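Local coordinates for protein glycoside hydrolase family 31 (Trueperella pyogenes, PDB 5I0F) that probably degrades cycloalternan by hydrolysing its glycosidic bonds through a covalent glycosyl-enzyme intermediate, using a TIM-barrel catalytic domain, at residues F584-Q589 and P649-M654. Sequence-based numbering, arbitrary orientation.
Sequences FMPIMQ and PLMRAM
P586 and M651 meet at about a right angle, the proline presenting the CG-CD side of its ring to the methionine chain. CG of P586 rests 3.8 Å from CB of M651, and CD of P586 lies 3.8 Å from the M651 sulfur, SD. With its CG anti to the backbone N (chi1 -177°) and the rest of the chain extended, M651 runs on past the proline to M585. There its terminal methyl, CE, packs 3.9 Å from CG of M585 and 4.0 Å from the M585 methyl, CE, the two extended thioethers crossing at a slant. L650 meets the neighbouring part of the proline ring, its CD2 branch 4.0 Å from CB of P586, the two side chains passing in opposite directions. No hydrogen bond joins the two segments; the buried contact is wholly apolar.

Behind this layer, polar groups hold both backbones. R652 grips the carbonyl O of P649 side-on, in the guanidinium plane, with NE at 2.9 Å and NH2 at 3.0 Å from that oxygen, bridging back over L650 and M651, the two residues that face the barrel segment. Its NH1 forms salt bridges with D657 and D675. On the barrel side, R629 of helix 617-646 donates to the carbonyls of M585 and P586.

The contact thus joins the catalytic TIM barrel to the C-terminal beta domain: 584-586 links helix 572-583 to the last barrel strand, 587-590, while 651-652 is an edge strand of the antiparallel sheet, paired with 671-673, whose Y671 touches both M585 and M651.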
loop_
_atom_site.group_PDB
_atom_site.type_symbol
_atom_site.label_atom_id
_atom_site.label_comp_id
_atom_site.label_asym_id
_atom_site.label_seq_id
_atom_site.Cartn_x
_atom_site.Cartn_y
_atom_site.Cartn_z
ATOM N N PHE A 584 -0.967 -21.232 -6.433
ATOM C CA PHE A 584 -0.881 -21.640 -5.035
ATOM C C PHE A 584 -0.740 -20.443 -4.076
ATOM O O PHE A 584 -0.005 -20.530 -3.089
ATOM C CB PHE A 584 0.298 -22.614 -4.853
ATOM C CG PHE A 584 0.100 -23.910 -5.577
ATOM C CD1 PHE A 584 0.469 -24.047 -6.905
ATOM C CD2 PHE A 584 -0.526 -24.967 -4.946
ATOM C CE1 PHE A 584 0.242 -25.238 -7.577
ATOM C CE2 PHE A 584 -0.749 -26.171 -5.614
ATOM C CZ PHE A 584 -0.365 -26.299 -6.931
ATOM N N MET A 585 -1.462 -19.361 -4.369
ATOM C CA MET A 585 -1.581 -18.195 -3.509
ATOM C C MET A 585 -3.039 -17.846 -3.279
ATOM O O MET A 585 -3.908 -18.359 -3.991
ATOM C CB MET A 585 -0.815 -17.012 -4.114
ATOM C CG MET A 585 0.693 -17.241 -4.124
ATOM S SD MET A 585 1.657 -16.005 -5.028
ATOM C CE MET A 585 3.271 -16.764 -5.041
ATOM N N PRO A 586 -3.330 -16.983 -2.273
ATOM C CA PRO A 586 -4.750 -16.792 -1.898
ATOM C C PRO A 586 -5.647 -16.235 -3.019
ATOM O O PRO A 586 -6.675 -16.837 -3.311
ATOM C CB PRO A 586 -4.676 -15.847 -0.689
ATOM C CG PRO A 586 -3.291 -16.074 -0.128
ATOM C CD PRO A 586 -2.422 -16.307 -1.323
ATOM N N ILE A 587 -5.192 -15.165 -3.690
ATOM C CA ILE A 587 -5.911 -14.566 -4.812
ATOM C C ILE A 587 -5.030 -14.640 -6.047
ATOM O O ILE A 587 -3.867 -14.198 -6.030
ATOM C CB ILE A 587 -6.308 -13.107 -4.550
ATOM C CG1 ILE A 587 -7.092 -12.979 -3.231
ATOM C CG2 ILE A 587 -7.070 -12.523 -5.724
ATOM C CD1 ILE A 587 -8.408 -13.700 -3.199
ATOM N N MET A 588 -5.587 -15.253 -7.089
ATOM C CA MET A 588 -4.896 -15.501 -8.353
ATOM C C MET A 588 -5.463 -14.558 -9.415
ATOM O O MET A 588 -6.653 -14.645 -9.755
ATOM C CB MET A 588 -5.093 -16.964 -8.768
ATOM C CG MET A 588 -4.390 -17.320 -10.063
ATOM S SD MET A 588 -4.862 -18.973 -10.615
ATOM C CE MET A 588 -3.681 -19.160 -11.949
ATOM N N GLN A 589 -4.621 -13.681 -9.954
ATOM C CA GLN A 589 -5.077 -12.600 -10.807
ATOM C C GLN A 589 -4.012 -12.143 -11.782
ATOM O O GLN A 589 -2.852 -11.943 -11.391
ATOM C CB GLN A 589 -5.470 -11.410 -9.910
ATOM C CG GLN A 589 -5.988 -10.159 -10.621
ATOM C CD GLN A 589 -5.119 -8.907 -10.465
ATOM O OE1 GLN A 589 -5.608 -7.787 -10.601
ATOM N NE2 GLN A 589 -3.829 -9.089 -10.178
ATOM N N PRO A 649 -2.200 -17.448 9.026
ATOM C CA PRO A 649 -2.286 -17.060 7.622
ATOM C C PRO A 649 -2.649 -18.237 6.714
ATOM O O PRO A 649 -2.476 -19.384 7.102
ATOM C CB PRO A 649 -0.866 -16.593 7.290
ATOM C CG PRO A 649 -0.155 -16.450 8.585
ATOM C CD PRO A 649 -0.835 -17.332 9.563
ATOM N N LEU A 650 -3.131 -17.943 5.517
ATOM C CA LEU A 650 -3.316 -18.962 4.478
ATOM C C LEU A 650 -1.997 -19.094 3.731
ATOM O O LEU A 650 -1.466 -20.176 3.617
ATOM C CB LEU A 650 -4.453 -18.598 3.531
ATOM C CG LEU A 650 -4.768 -19.573 2.402
ATOM C CD1 LEU A 650 -5.286 -20.890 2.960
ATOM C CD2 LEU A 650 -5.799 -18.960 1.470
ATOM N N MET A 651 -1.460 -17.975 3.254
ATOM C CA MET A 651 -0.102 -17.921 2.703
ATOM C C MET A 651 0.845 -17.687 3.860
ATOM O O MET A 651 0.949 -16.576 4.377
ATOM C CB MET A 651 0.007 -16.813 1.651
ATOM C CG MET A 651 1.353 -16.724 0.967
ATOM S SD MET A 651 1.242 -15.632 -0.467
ATOM C CE MET A 651 2.879 -15.832 -1.177
ATOM N N ARG A 652 1.514 -18.764 4.283
ATOM C CA ARG A 652 1.923 -18.907 5.685
ATOM C C ARG A 652 3.419 -19.134 5.792
ATOM O O ARG A 652 3.930 -20.151 5.331
ATOM C CB ARG A 652 1.150 -20.073 6.334
ATOM C CG ARG A 652 1.464 -20.361 7.801
ATOM C CD ARG A 652 0.731 -21.614 8.289
ATOM N NE ARG A 652 -0.712 -21.492 8.033
ATOM C CZ ARG A 652 -1.611 -22.446 8.259
ATOM N NH1 ARG A 652 -1.248 -23.610 8.780
ATOM N NH2 ARG A 652 -2.888 -22.218 7.983
ATOM N N ALA A 653 4.125 -18.203 6.420
ATOM C CA ALA A 653 5.540 -18.414 6.700
ATOM C C ALA A 653 5.755 -19.727 7.463
ATOM O O ALA A 653 4.899 -20.183 8.227
ATOM C CB ALA A 653 6.101 -17.263 7.477
ATOM N N MET A 654 6.917 -20.320 7.261
ATOM C CA MET A 654 7.228 -21.640 7.826
ATOM C C MET A 654 7.249 -21.658 9.351
ATOM O O MET A 654 6.980 -22.687 9.973
ATOM C CB MET A 654 8.578 -22.102 7.320
ATOM C CG MET A 654 8.682 -22.145 5.815
ATOM S SD MET A 654 7.998 -23.667 5.174
ATOM C CE MET A 654 9.455 -24.660 5.469
#